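Local structure of CheQ (Campylobacter jejuni subsp. jejuni, 6A51) at residues Ala31-His34 / Arg35-Ile39; Leu134-Asn137 / Tyr138-Ile142; Ser109-Leu113 / Leu114-Glu118; Ser151-Pro154 / Phe155-Ile159; Ile68-Lys71 / His72-Ala75. The protein acts with CheP as a regulator of transcription of the core chemotaxis operon cheVAW. All coordinates share one frame; numbering follows the deposited sequence.

Contact 1 (Ala31-His34 / Arg35-Ile39); sequences AEFH and RFAGI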
loop_
_atom_site.group_PDB
_atom_site.type_symbol
_atom_site.label_atom_id
_atom_site.label_comp_id
_atom_site.label_asym_id
_atom_site.label_seq_id
_atom_site.Cartn_x
_atom_site.Cartn_y
_atom_site.Cartn_z
ATOM N N ALA A 31 5.633 -12.449 -5.784
ATOM C CA ALA A 31 6.247 -13.342 -4.804
ATOM C C ALA A 31 5.306 -14.460 -4.386
ATOM O O ALA A 31 5.743 -15.588 -4.128
ATOM C CB ALA A 31 6.688 -12.545 -3.573
ATOM N N GLU A 32 4.012 -14.170 -4.313
ATOM C CA GLU A 32 3.035 -15.178 -3.926
ATOM C C GLU A 32 2.519 -15.957 -5.130
ATOM O O GLU A 32 2.372 -17.181 -5.054
ATOM C CB GLU A 32 1.872 -14.519 -3.165
ATOM C CG GLU A 32 0.676 -15.432 -2.930
ATOM C CD GLU A 32 -0.521 -14.735 -2.285
ATOM O OE1 GLU A 32 -0.752 -14.974 -1.078
ATOM O OE2 GLU A 32 -1.239 -13.975 -2.981
ATOM N N PHE A 33 2.270 -15.273 -6.249
ATOM C CA PHE A 33 1.676 -15.927 -7.414
ATOM C C PHE A 33 2.584 -16.997 -7.996
ATOM O O PHE A 33 2.108 -18.047 -8.431
ATOM C CB PHE A 33 1.352 -14.901 -8.495
ATOM C CG PHE A 33 1.125 -15.506 -9.852
ATOM C CD1 PHE A 33 -0.134 -15.991 -10.207
ATOM C CD2 PHE A 33 2.163 -15.586 -10.785
ATOM C CE1 PHE A 33 -0.364 -16.553 -11.468
ATOM C CE2 PHE A 33 1.945 -16.144 -12.052
ATOM C CZ PHE A 33 0.679 -16.631 -12.394
ATOM N N HIS A 34 3.889 -16.741 -8.066
ATOM C CA HIS A 34 4.741 -17.725 -8.724
ATOM C C HIS A 34 4.907 -18.990 -7.897
ATOM O O HIS A 34 5.243 -20.036 -8.454
ATOM C CB HIS A 34 6.105 -17.124 -9.059
ATOM C CG HIS A 34 7.117 -17.240 -7.964
ATOM N ND1 HIS A 34 7.150 -16.383 -6.886
ATOM C CD2 HIS A 34 8.170 -18.076 -7.810
ATOM C CE1 HIS A 34 8.171 -16.696 -6.107
ATOM N NE2 HIS A 34 8.806 -17.719 -6.647
ATOM N N ARG A 35 4.687 -18.902 -6.597
ATOM C CA ARG A 35 4.699 -20.071 -5.732
ATOM C C ARG A 35 3.443 -20.955 -5.976
ATOM O O ARG A 35 3.538 -22.142 -6.056
ATOM C CB ARG A 35 4.978 -19.713 -4.262
ATOM C CG ARG A 35 6.291 -18.950 -4.015
ATOM C CD ARG A 35 6.733 -18.860 -2.541
ATOM N NE ARG A 35 7.372 -17.610 -2.038
ATOM C CZ ARG A 35 8.650 -17.491 -1.631
ATOM N NH1 ARG A 35 9.479 -18.519 -1.703
ATOM N NH2 ARG A 35 9.135 -16.338 -1.151
ATOM N N PHE A 36 2.278 -20.354 -6.135
ATOM C CA PHE A 36 1.043 -21.068 -6.408
ATOM C C PHE A 36 1.019 -21.708 -7.767
ATOM O O PHE A 36 0.454 -22.760 -7.954
ATOM C CB PHE A 36 -0.170 -20.178 -6.240
ATOM C CG PHE A 36 -0.418 -19.782 -4.837
ATOM C CD1 PHE A 36 -0.140 -20.651 -3.813
ATOM C CD2 PHE A 36 -0.928 -18.556 -4.535
ATOM C CE1 PHE A 36 -0.351 -20.300 -2.510
ATOM C CE2 PHE A 36 -1.150 -18.192 -3.233
ATOM C CZ PHE A 36 -0.858 -19.065 -2.217
ATOM N N ALA A 37 1.607 -21.015 -8.717
ATOM C CA ALA A 37 1.714 -21.434 -10.104
ATOM C C ALA A 37 2.755 -22.500 -10.352
ATOM O O ALA A 37 2.681 -23.245 -11.296
ATOM C CB ALA A 37 1.960 -20.235 -10.989
ATOM N N GLY A 38 3.751 -22.520 -9.499
ATOM C CA GLY A 38 4.824 -23.464 -9.598
ATOM C C GLY A 38 5.940 -23.000 -10.475
ATOM O O GLY A 38 6.913 -23.690 -10.643
ATOM N N ILE A 39 5.796 -21.821 -11.040
ATOM C CA ILE A 39 6.790 -21.241 -11.905
ATOM C C ILE A 39 7.894 -20.508 -11.196
ATOM O O ILE A 39 7.865 -20.315 -10.014
ATOM C CB ILE A 39 6.152 -20.375 -12.980
ATOM C CG1 ILE A 39 5.573 -19.097 -12.389
ATOM C CG2 ILE A 39 5.072 -21.159 -13.674
ATOM C CD1 ILE A 39 4.652 -18.359 -13.321
#
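H34 keeps its CG between its backbone N and its carbonyl carbon (chi1 88°), while R35 carries CG next to its own backbone N (chi1 -57°), and with these two torsions the neighbouring side chains run side by side in the same direction. R35 CG therefore lies over one face of the H34 imidazole, 3.9 Å from the ring centroid, a CH-pi contact. At the edge of that ring, near its plane, comes the carbonyl O of I39, 3.2 Å from H34 CD2. Ring rotation is further fixed by ND1, which bonds to the carbonyl of N30. Beyond the ring, R35 NE makes a weak hydrogen bond to A31 O (3.3 Å).

F33 works with residues further along. A37 CB sits over one face of its ring, 4.1 Å from F33 CZ, and I39 CD1 meets F33 CE2 obliquely at 3.7 Å. E32 runs extended past the F36 ring, its CG nearest to F36 CE2, with carboxylate and ring planes 33° apart; the carboxylate itself takes the backbone N-H of S80. A75 of helix 73-77 packs on F33, F36 and A37.

Among the backbone bonds here, only A37 N to F33 O (3.0 Å) is firm; G38 N to H34 O is weak. G38 then leaves helix 30-37 and turns the chain so that I39 folds back, a helix C-terminus ended by a glycine of positive phi.

Contact 2 (Leu134-Asn137 / Tyr138-Ile142); sequences LGLN and YHQHI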
loop_
_atom_site.group_PDB
_atom_site.type_symbol
_atom_site.label_atom_id
_atom_site.label_comp_id
_atom_site.label_asym_id
_atom_site.label_seq_id
_atom_site.Cartn_x
_atom_site.Cartn_y
_atom_site.Cartn_z
ATOM N N LEU A 134 -10.720 9.068 7.504
ATOM C CA LEU A 134 -10.476 10.502 7.450
ATOM C C LEU A 134 -11.607 11.281 6.790
ATOM O O LEU A 134 -11.618 12.512 6.884
ATOM C CB LEU A 134 -9.170 10.773 6.694
ATOM C CG LEU A 134 -7.913 10.201 7.339
ATOM C CD1 LEU A 134 -6.731 10.465 6.448
ATOM C CD2 LEU A 134 -7.718 10.831 8.726
ATOM N N GLY A 135 -12.537 10.612 6.109
ATOM C CA GLY A 135 -13.559 11.322 5.365
ATOM C C GLY A 135 -13.039 12.121 4.187
ATOM O O GLY A 135 -13.624 13.152 3.842
ATOM N N LEU A 136 -11.959 11.671 3.557
ATOM C CA LEU A 136 -11.372 12.358 2.420
ATOM C C LEU A 136 -11.572 11.532 1.160
ATOM O O LEU A 136 -11.924 10.347 1.207
ATOM C CB LEU A 136 -9.880 12.622 2.641
ATOM C CG LEU A 136 -9.559 13.388 3.920
ATOM C CD1 LEU A 136 -8.069 13.563 4.032
ATOM C CD2 LEU A 136 -10.262 14.737 3.958
ATOM N N ASN A 137 -11.341 12.187 0.030
ATOM C CA ASN A 137 -11.459 11.562 -1.277
ATOM C C ASN A 137 -10.124 10.953 -1.686
ATOM O O ASN A 137 -9.054 11.483 -1.374
ATOM C CB ASN A 137 -11.932 12.581 -2.318
ATOM C CG ASN A 137 -13.400 12.973 -2.123
ATOM O OD1 ASN A 137 -14.247 12.138 -1.775
ATOM N ND2 ASN A 137 -13.704 14.246 -2.343
ATOM N N TYR A 138 -10.202 9.829 -2.400
ATOM C CA TYR A 138 -9.043 8.981 -2.643
ATOM C C TYR A 138 -7.935 9.650 -3.455
ATOM O O TYR A 138 -6.830 9.095 -3.544
ATOM C CB TYR A 138 -9.494 7.720 -3.352
ATOM C CG TYR A 138 -10.494 6.915 -2.584
ATOM C CD1 TYR A 138 -10.505 6.925 -1.186
ATOM C CD2 TYR A 138 -11.427 6.129 -3.243
ATOM C CE1 TYR A 138 -11.433 6.159 -0.458
ATOM C CE2 TYR A 138 -12.363 5.366 -2.527
ATOM C CZ TYR A 138 -12.358 5.384 -1.142
ATOM O OH TYR A 138 -13.273 4.626 -0.450
ATOM N N HIS A 139 -8.174 10.809 -4.044
ATOM C CA HIS A 139 -7.140 11.425 -4.861
ATOM C C HIS A 139 -6.349 12.485 -4.113
ATOM O O HIS A 139 -5.432 13.079 -4.684
ATOM C CB HIS A 139 -7.762 11.999 -6.138
ATOM C CG HIS A 139 -8.347 10.940 -7.025
ATOM N ND1 HIS A 139 -7.955 9.618 -6.958
ATOM C CD2 HIS A 139 -9.309 10.998 -7.979
ATOM C CE1 HIS A 139 -8.640 8.911 -7.839
ATOM N NE2 HIS A 139 -9.469 9.723 -8.472
ATOM N N GLN A 140 -6.656 12.711 -2.844
ATOM C CA GLN A 140 -5.959 13.721 -2.073
ATOM C C GLN A 140 -4.626 13.187 -1.574
ATOM O O GLN A 140 -4.497 12.012 -1.216
ATOM C CB GLN A 140 -6.821 14.171 -0.897
ATOM C CG GLN A 140 -7.554 15.467 -1.162
ATOM C CD GLN A 140 -8.767 15.597 -0.307
ATOM O OE1 GLN A 140 -9.646 14.733 -0.337
ATOM N NE2 GLN A 140 -8.834 16.673 0.485
ATOM N N HIS A 141 -3.623 14.056 -1.567
ATOM C CA HIS A 141 -2.344 13.729 -0.970
ATOM C C HIS A 141 -2.419 14.115 0.500
ATOM O O HIS A 141 -2.463 15.298 0.831
ATOM C CB HIS A 141 -1.200 14.444 -1.685
ATOM C CG HIS A 141 0.147 13.856 -1.392
ATOM N ND1 HIS A 141 1.059 13.543 -2.380
ATOM C CD2 HIS A 141 0.734 13.512 -0.216
ATOM C CE1 HIS A 141 2.150 13.038 -1.827
ATOM N NE2 HIS A 141 1.977 13.007 -0.515
ATOM N N ILE A 142 -2.452 13.121 1.376
ATOM C CA ILE A 142 -2.486 13.341 2.816
ATOM C C ILE A 142 -1.069 13.253 3.358
ATOM O O ILE A 142 -0.220 12.544 2.818
ATOM C CB ILE A 142 -3.416 12.325 3.519
ATOM C CG1 ILE A 142 -2.916 10.902 3.291
ATOM C CG2 ILE A 142 -4.832 12.430 2.962
ATOM C CD1 ILE A 142 -3.759 9.832 3.955
#
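The amide of Q140 turns its oxygen end to the N137 backbone: its OE1 takes the N137 N-H at 3.1 Å, the donor nearly in line with the C=O bond (166° at the oxygen). The same oxygen lies 3.7 Å from L136 CB, so the amide end is tucked against the chain just before the turn. The Y138 ring meets N137 C and L136 O only obliquely; F23 meets this ring edge-to-face, and Y138 OH bonds to D132 and K128 of helix 127-134.

Helix 127-134 ends here in a Schellman motif, with G135 at positive phi, and N137 to Q140 then form a type I beta turn that redirects the chain toward strand 142-146. The turn is closed by Q140 N and N137 O at 3.1 Å, a fairly straight bond whose donor stands 37° out of the carbonyl plane. N137 is thus gripped twice by Q140, through backbone and side chain.

The apolar contacts centre on I142. With its CG1 placed between backbone N and carbonyl carbon (chi1 61°), it offers two branches: CG2 meets L136 CD1 at 3.6 Å, and CD1 reaches L134 CD1 at 3.9 Å. V167 of strand 165-169 packs against both L134 and I142.

Contact 3 (Ser109-Leu113 / Leu114-Glu118); sequences SIYKL and LELKE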
loop_
_atom_site.group_PDB
_atom_site.type_symbol
_atom_site.label_atom_id
_atom_site.label_comp_id
_atom_site.label_asym_id
_atom_site.label_seq_id
_atom_site.Cartn_x
_atom_site.Cartn_y
_atom_site.Cartn_z
ATOM N N SER A 109 -0.092 4.665 18.564
ATOM C CA SER A 109 -1.537 4.877 18.438
ATOM C C SER A 109 -1.983 4.811 16.978
ATOM O O SER A 109 -3.068 4.298 16.681
ATOM C CB SER A 109 -1.952 6.215 19.057
ATOM O OG SER A 109 -1.656 6.299 20.444
ATOM N N ILE A 110 -1.154 5.305 16.055
ATOM C CA ILE A 110 -1.461 5.209 14.631
ATOM C C ILE A 110 -1.630 3.753 14.211
ATOM O O ILE A 110 -2.574 3.410 13.488
ATOM C CB ILE A 110 -0.371 5.908 13.805
ATOM C CG1 ILE A 110 -0.529 7.408 13.936
ATOM C CG2 ILE A 110 -0.503 5.550 12.340
ATOM C CD1 ILE A 110 -1.700 7.897 13.153
ATOM N N TYR A 111 -0.715 2.877 14.646
ATOM C CA TYR A 111 -0.775 1.480 14.213
ATOM C C TYR A 111 -2.174 0.928 14.403
ATOM O O TYR A 111 -2.699 0.163 13.585
ATOM C CB TYR A 111 0.228 0.641 15.002
ATOM C CG TYR A 111 0.230 -0.826 14.626
ATOM C CD1 TYR A 111 -0.761 -1.694 15.094
ATOM C CD2 TYR A 111 1.232 -1.352 13.815
ATOM C CE1 TYR A 111 -0.761 -3.025 14.750
ATOM C CE2 TYR A 111 1.241 -2.692 13.472
ATOM C CZ TYR A 111 0.237 -3.519 13.944
ATOM O OH TYR A 111 0.234 -4.846 13.608
ATOM N N LYS A 112 -2.801 1.351 15.460
ATOM C CA LYS A 112 -4.056 0.788 15.881
ATOM C C LYS A 112 -5.235 1.271 15.049
ATOM O O LYS A 112 -6.230 0.551 14.932
ATOM C CB LYS A 112 -4.204 1.134 17.347
ATOM C CG LYS A 112 -5.551 1.444 17.746
ATOM C CD LYS A 112 -5.975 0.210 18.471
ATOM C CE LYS A 112 -7.246 0.429 19.239
ATOM N NZ LYS A 112 -7.872 -0.848 19.694
ATOM N N LEU A 113 -5.134 2.456 14.452
ATOM C CA LEU A 113 -6.126 2.964 13.511
ATOM C C LEU A 113 -6.067 2.301 12.137
ATOM O O LEU A 113 -6.944 2.569 11.303
ATOM C CB LEU A 113 -5.917 4.462 13.311
ATOM C CG LEU A 113 -5.977 5.311 14.574
ATOM C CD1 LEU A 113 -5.640 6.716 14.208
ATOM C CD2 LEU A 113 -7.379 5.256 15.195
ATOM N N LEU A 114 -5.063 1.468 11.864
ATOM C CA LEU A 114 -4.800 0.986 10.515
ATOM C C LEU A 114 -5.007 -0.520 10.389
ATOM O O LEU A 114 -4.609 -1.288 11.268
ATOM C CB LEU A 114 -3.367 1.309 10.100
ATOM C CG LEU A 114 -2.972 2.759 10.002
ATOM C CD1 LEU A 114 -1.510 2.787 9.651
ATOM C CD2 LEU A 114 -3.831 3.409 8.924
ATOM N N GLU A 115 -5.583 -0.939 9.264
ATOM C CA GLU A 115 -5.654 -2.353 8.909
ATOM C C GLU A 115 -4.360 -2.740 8.207
ATOM O O GLU A 115 -4.082 -2.248 7.112
ATOM C CB GLU A 115 -6.839 -2.653 7.999
ATOM C CG GLU A 115 -6.770 -4.112 7.506
ATOM C CD GLU A 115 -7.956 -4.548 6.656
ATOM O OE1 GLU A 115 -8.809 -3.694 6.347
ATOM O OE2 GLU A 115 -8.029 -5.750 6.292
ATOM N N LEU A 116 -3.571 -3.614 8.826
ATOM C CA LEU A 116 -2.340 -4.109 8.225
ATOM C C LEU A 116 -2.476 -5.588 7.878
ATOM O O LEU A 116 -3.444 -6.260 8.247
ATOM C CB LEU A 116 -1.140 -3.883 9.142
ATOM C CG LEU A 116 -0.947 -2.457 9.652
ATOM C CD1 LEU A 116 0.491 -2.234 10.046
ATOM C CD2 LEU A 116 -1.311 -1.504 8.581
ATOM N N LYS A 117 -1.470 -6.101 7.173
ATOM C CA LYS A 117 -1.575 -7.418 6.564
ATOM C C LYS A 117 -0.245 -7.788 5.932
ATOM O O LYS A 117 0.434 -6.916 5.385
ATOM C CB LYS A 117 -2.702 -7.394 5.541
ATOM C CG LYS A 117 -2.840 -8.569 4.636
ATOM C CD LYS A 117 -3.934 -8.218 3.624
ATOM C CE LYS A 117 -4.284 -9.385 2.732
ATOM N NZ LYS A 117 -5.122 -8.928 1.601
ATOM N N GLU A 118 0.160 -9.052 6.024
ATOM C CA GLU A 118 1.407 -9.503 5.419
ATOM C C GLU A 118 1.156 -10.621 4.429
ATOM O O GLU A 118 0.313 -11.490 4.653
ATOM C CB GLU A 118 2.422 -9.955 6.461
ATOM C CG GLU A 118 3.008 -8.764 7.198
ATOM C CD GLU A 118 4.274 -9.095 7.957
ATOM O OE1 GLU A 118 4.597 -8.358 8.918
ATOM O OE2 GLU A 118 4.934 -10.082 7.566
#
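Y111 and L114 tie the weakly bonded helix 109-113 to the chain that becomes strand 116-119, an outer strand of the three-stranded antiparallel sheet it forms with 122-126 and 85-87; this is a helix-to-strand connection.

A single backbone hydrogen bond crosses it. L114 N donates to Y111 O at 3.2 Å with the N-H reasonably straight at 157°, but the donor stands well above the carbonyl plane (60° out of it). The three-residue spacing, repeated by the bond from K112 N to S109 O, is that of 3-10-like turns.

The remaining contacts are apolar. L114 lies across the end of the helix, its CD1 4.0 Å from I110 CG2, with F130 and L102 packing on it from other parts of the chain. I110 in turn rests on I161.

Two residues further on, L116 answers Y111. The tyrosine sends CG away from its backbone N (chi1 180°), which swings the ring out from the helix and over to L116. That leucine also packs on K123 and V125 of the adjacent strand. L116 meets the Y111 ring obliquely through one methyl group: CD1 lies 3.5 Å from Y111 CE2 and 3.9 Å from Y111 CD2.

Contact 4 (Ser151-Pro154 / Phe155-Ile159); sequences SPAP and FEKRI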
loop_
_atom_site.group_PDB
_atom_site.type_symbol
_atom_site.label_atom_id
_atom_site.label_comp_id
_atom_site.label_asym_id
_atom_site.label_seq_id
_atom_site.Cartn_x
_atom_site.Cartn_y
_atom_site.Cartn_z
ATOM N N SER A 151 2.354 24.312 13.537
ATOM C CA SER A 151 0.996 24.839 13.569
ATOM C C SER A 151 1.123 26.345 13.732
ATOM O O SER A 151 1.236 26.860 14.854
ATOM C CB SER A 151 0.165 24.206 14.688
ATOM O OG SER A 151 -1.161 24.726 14.690
ATOM N N PRO A 152 1.144 27.088 12.625
ATOM C CA PRO A 152 1.279 28.550 12.727
ATOM C C PRO A 152 -0.003 29.217 13.208
ATOM O O PRO A 152 0.053 30.224 13.921
ATOM C CB PRO A 152 1.636 28.967 11.297
ATOM C CG PRO A 152 0.950 27.922 10.445
ATOM C CD PRO A 152 1.041 26.628 11.229
ATOM N N ALA A 153 -1.162 28.646 12.838
ATOM C CA ALA A 153 -2.497 29.145 13.160
ATOM C C ALA A 153 -2.674 29.326 14.669
ATOM O O ALA A 153 -1.875 28.782 15.444
ATOM C CB ALA A 153 -3.552 28.186 12.593
ATOM N N PRO A 154 -3.698 30.069 15.129
ATOM C CA PRO A 154 -3.872 30.259 16.587
ATOM C C PRO A 154 -4.210 28.983 17.346
ATOM O O PRO A 154 -3.843 28.859 18.520
ATOM C CB PRO A 154 -5.026 31.269 16.681
ATOM C CG PRO A 154 -5.157 31.862 15.320
ATOM C CD PRO A 154 -4.707 30.823 14.361
ATOM N N PHE A 155 -4.938 28.056 16.728
ATOM C CA PHE A 155 -5.210 26.741 17.290
ATOM C C PHE A 155 -5.105 25.729 16.156
ATOM O O PHE A 155 -4.980 26.096 14.982
ATOM C CB PHE A 155 -6.589 26.681 17.981
ATOM C CG PHE A 155 -7.706 27.291 17.170
ATOM C CD1 PHE A 155 -8.367 26.549 16.205
ATOM C CD2 PHE A 155 -8.087 28.611 17.367
ATOM C CE1 PHE A 155 -9.386 27.114 15.454
ATOM C CE2 PHE A 155 -9.112 29.182 16.616
ATOM C CZ PHE A 155 -9.759 28.433 15.665
ATOM N N GLU A 156 -5.147 24.446 16.513
ATOM C CA GLU A 156 -4.972 23.375 15.536
ATOM C C GLU A 156 -6.265 23.164 14.747
ATOM O O GLU A 156 -7.307 22.846 15.329
ATOM C CB GLU A 156 -4.545 22.089 16.242
ATOM C CG GLU A 156 -4.155 20.978 15.295
ATOM C CD GLU A 156 -3.133 21.426 14.263
ATOM O OE1 GLU A 156 -1.990 21.770 14.653
ATOM O OE2 GLU A 156 -3.482 21.441 13.059
ATOM N N LYS A 157 -6.195 23.328 13.422
ATOM C CA LYS A 157 -7.364 23.283 12.546
ATOM C C LYS A 157 -7.416 22.050 11.638
ATOM O O LYS A 157 -8.377 21.909 10.870
ATOM C CB LYS A 157 -7.415 24.557 11.684
ATOM C CG LYS A 157 -7.367 25.895 12.451
ATOM C CD LYS A 157 -6.819 27.014 11.539
ATOM C CE LYS A 157 -7.384 28.398 11.862
ATOM N NZ LYS A 157 -6.956 28.942 13.186
ATOM N N ARG A 158 -6.406 21.171 11.686
ATOM C CA ARG A 158 -6.324 19.967 10.868
ATOM C C ARG A 158 -7.026 18.791 11.550
ATOM O O ARG A 158 -7.402 18.857 12.720
ATOM C CB ARG A 158 -4.872 19.607 10.608
ATOM C CG ARG A 158 -4.119 20.605 9.751
ATOM C CD ARG A 158 -2.615 20.289 9.698
ATOM N NE ARG A 158 -1.925 20.580 10.963
ATOM C CZ ARG A 158 -0.642 20.307 11.204
ATOM N NH1 ARG A 158 0.096 19.735 10.261
ATOM N NH2 ARG A 158 -0.096 20.618 12.379
ATOM N N ILE A 159 -7.178 17.689 10.814
ATOM C CA ILE A 159 -7.798 16.497 11.387
ATOM C C ILE A 159 -6.843 15.891 12.400
ATOM O O ILE A 159 -5.703 15.540 12.072
ATOM C CB ILE A 159 -8.155 15.468 10.306
ATOM C CG1 ILE A 159 -9.134 16.037 9.290
ATOM C CG2 ILE A 159 -8.792 14.246 10.943
ATOM C CD1 ILE A 159 -9.172 15.242 8.002
#
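F155 follows P154 at the far end of the loop that joins strand 142-146 to strand 159-160, the two outer strands of a three-stranded antiparallel sheet with 165-169 between them. The phenylalanine brings CD2 to 4.1 Å from P154 CB, a loose apolar touch on an otherwise exposed tip.

E156 comes next and does the polar work. Its CG is anti to the backbone N (chi1 -172°) and the chain bends at chi2, which turns the carboxylate back to S151. S151 OG donates to E156 OE1 at 3.1 Å, arriving from well above the carboxylate plane, and so bridges the two limbs of the loop.

K157 curls back along the other limb, bent at chi3 and chi4. Its NZ ends 3.2 Å from P154 CD and 3.5 Å from A153 CB, and it also sits over one face of the F155 ring, toward the rim.

R158 grips the E156 carboxylate side-on in a salt bridge. NE reaches OE2 at 2.7 Å, while NH2 reaches OE1 at 3.2 Å from the face opposite to that used by S151 OG; both oxygens lie close to the guanidinium plane. The remaining NH1 bonds to the Y143 hydroxyl. Each carboxylate oxygen thus has two donors, and the fourth of these bonds is a backbone one: R158 N, 3.2 Å from E156 OE2, on that oxygen's anti lone pair.

Contact 5 (Ile68-Lys71 / His72-Ala75); sequences ILEK and HQQA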
loop_
_atom_site.group_PDB
_atom_site.type_symbol
_atom_site.label_atom_id
_atom_site.label_comp_id
_atom_site.label_asym_id
_atom_site.label_seq_id
_atom_site.Cartn_x
_atom_site.Cartn_y
_atom_site.Cartn_z
ATOM N N ILE A 68 -2.505 -12.212 -16.597
ATOM C CA ILE A 68 -2.236 -13.591 -16.179
ATOM C C ILE A 68 -2.678 -14.563 -17.272
ATOM O O ILE A 68 -3.731 -14.380 -17.905
ATOM C CB ILE A 68 -2.932 -13.892 -14.837
ATOM C CG1 ILE A 68 -2.491 -12.889 -13.774
ATOM C CG2 ILE A 68 -2.565 -15.277 -14.321
ATOM C CD1 ILE A 68 -1.020 -12.977 -13.453
ATOM N N LEU A 69 -1.871 -15.603 -17.508
ATOM C CA LEU A 69 -2.178 -16.597 -18.539
ATOM C C LEU A 69 -3.342 -17.496 -18.116
ATOM O O LEU A 69 -3.569 -17.732 -16.923
ATOM C CB LEU A 69 -0.952 -17.466 -18.826
ATOM C CG LEU A 69 0.418 -16.807 -18.986
ATOM C CD1 LEU A 69 1.524 -17.852 -19.010
ATOM C CD2 LEU A 69 0.467 -15.977 -20.235
ATOM N N GLU A 70 -4.084 -18.010 -19.114
ATOM C CA GLU A 70 -5.116 -19.012 -18.823
ATOM C C GLU A 70 -4.508 -20.274 -18.243
ATOM O O GLU A 70 -5.116 -20.913 -17.379
ATOM C CB GLU A 70 -5.927 -19.360 -20.071
ATOM C CG GLU A 70 -7.029 -18.356 -20.391
ATOM C CD GLU A 70 -6.499 -17.035 -20.935
ATOM O OE1 GLU A 70 -5.305 -16.973 -21.309
ATOM O OE2 GLU A 70 -7.279 -16.056 -20.987
ATOM N N LYS A 71 -3.296 -20.624 -18.681
ATOM C CA LYS A 71 -2.522 -21.722 -18.105
ATOM C C LYS A 71 -2.350 -21.597 -16.597
ATOM O O LYS A 71 -1.874 -22.543 -15.960
ATOM C CB LYS A 71 -1.138 -21.773 -18.756
ATOM C CG LYS A 71 -1.108 -21.295 -20.225
ATOM C CD LYS A 71 0.326 -21.056 -20.693
ATOM C CE LYS A 71 1.298 -22.026 -20.020
ATOM N NZ LYS A 71 2.696 -21.756 -20.427
ATOM N N HIS A 72 -2.694 -20.446 -16.024
ATOM C CA HIS A 72 -2.383 -20.146 -14.641
ATOM C C HIS A 72 -3.564 -19.600 -13.856
ATOM O O HIS A 72 -3.387 -19.263 -12.679
ATOM C CB HIS A 72 -1.224 -19.142 -14.568
ATOM C CG HIS A 72 0.109 -19.737 -14.893
ATOM N ND1 HIS A 72 1.080 -19.051 -15.592
ATOM C CD2 HIS A 72 0.636 -20.952 -14.609
ATOM C CE1 HIS A 72 2.149 -19.817 -15.724
ATOM N NE2 HIS A 72 1.905 -20.976 -15.137
ATOM N N GLN A 73 -4.760 -19.519 -14.463
ATOM C CA GLN A 73 -5.930 -18.948 -13.792
ATOM C C GLN A 73 -6.242 -19.627 -12.465
ATOM O O GLN A 73 -6.834 -19.007 -11.573
ATOM C CB GLN A 73 -7.149 -19.030 -14.698
ATOM C CG GLN A 73 -7.059 -18.144 -15.914
ATOM C CD GLN A 73 -7.142 -16.666 -15.569
ATOM O OE1 GLN A 73 -6.307 -15.870 -16.003
ATOM N NE2 GLN A 73 -8.162 -16.291 -14.796
ATOM N N GLN A 74 -5.869 -20.896 -12.313
ATOM C CA GLN A 74 -6.058 -21.557 -11.029
ATOM C C GLN A 74 -5.211 -20.891 -9.950
ATOM O O GLN A 74 -5.718 -20.522 -8.885
ATOM C CB GLN A 74 -5.721 -23.041 -11.160
ATOM C CG GLN A 74 -6.334 -23.917 -10.087
ATOM C CD GLN A 74 -5.404 -25.041 -9.677
ATOM O OE1 GLN A 74 -4.295 -24.798 -9.194
ATOM N NE2 GLN A 74 -5.843 -26.278 -9.880
ATOM N N ALA A 75 -3.913 -20.712 -10.224
ATOM C CA ALA A 75 -3.027 -20.052 -9.269
ATOM C C ALA A 75 -3.448 -18.610 -9.016
ATOM O O ALA A 75 -3.297 -18.099 -7.898
ATOM C CB ALA A 75 -1.585 -20.100 -9.768
#
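L69 and H72 lie side by side and point the same way; both have CG beside the backbone N (chi1 -45° and -74°). The leucine touches the imidazole with one methyl group, CD1, which comes obliquely to 3.6 Å from H72 ND1 and 3.9 Å from H72 CE1. W47 packs on both side chains and I39 on H72, while the carbonyl O of K71 also lies beside the ring.

I68 crosses H72 at about a right angle, and its branch methyl CG2 meets H72 CB at 4.1 Å. That isoleucine also packs on F33 of helix 30-37.

Q73 bends at chi2 (-69°), which folds its chain back over the segment before it. Its CG lies 3.6 Å from E70 CA; its OE1 nears L69 O and I68 O, acceptors like itself, so no hydrogen bond forms there.

Q73 N bonds to E70 O at 3.3 Å with the donor well above the carbonyl plane. A bond from H72 N to L69 O is also indicated, though the position of that nitrogen is doubtful. Three-residue spacing suits the short 3-10 segment 70-71, which leads into H72 at the N-cap position: a helix start, here that of helix 73-77.

In the fold
Along the chain the order is contact 1, 5, 3, 2, 4. Contacts 1 and 5 form one end of the elongated molecule: their centres are about 11 Å apart, and helices 30-37 and 73-77 pack directly, A75 CB lying 3.5 Å from A37 N. Contact 4 is at the other end, its centre about 52 Å from that of contact 5. Contact 2 leads into strand 142-146, and contact 4 lies in the loop from that strand to strand 159-160 of the same sheet; they meet where I159 packs on L134 and L136. Contact 3, with its own sheet, lies between and touches none of the others. The contacts thus mark ends and middle of an extended chain, not one site.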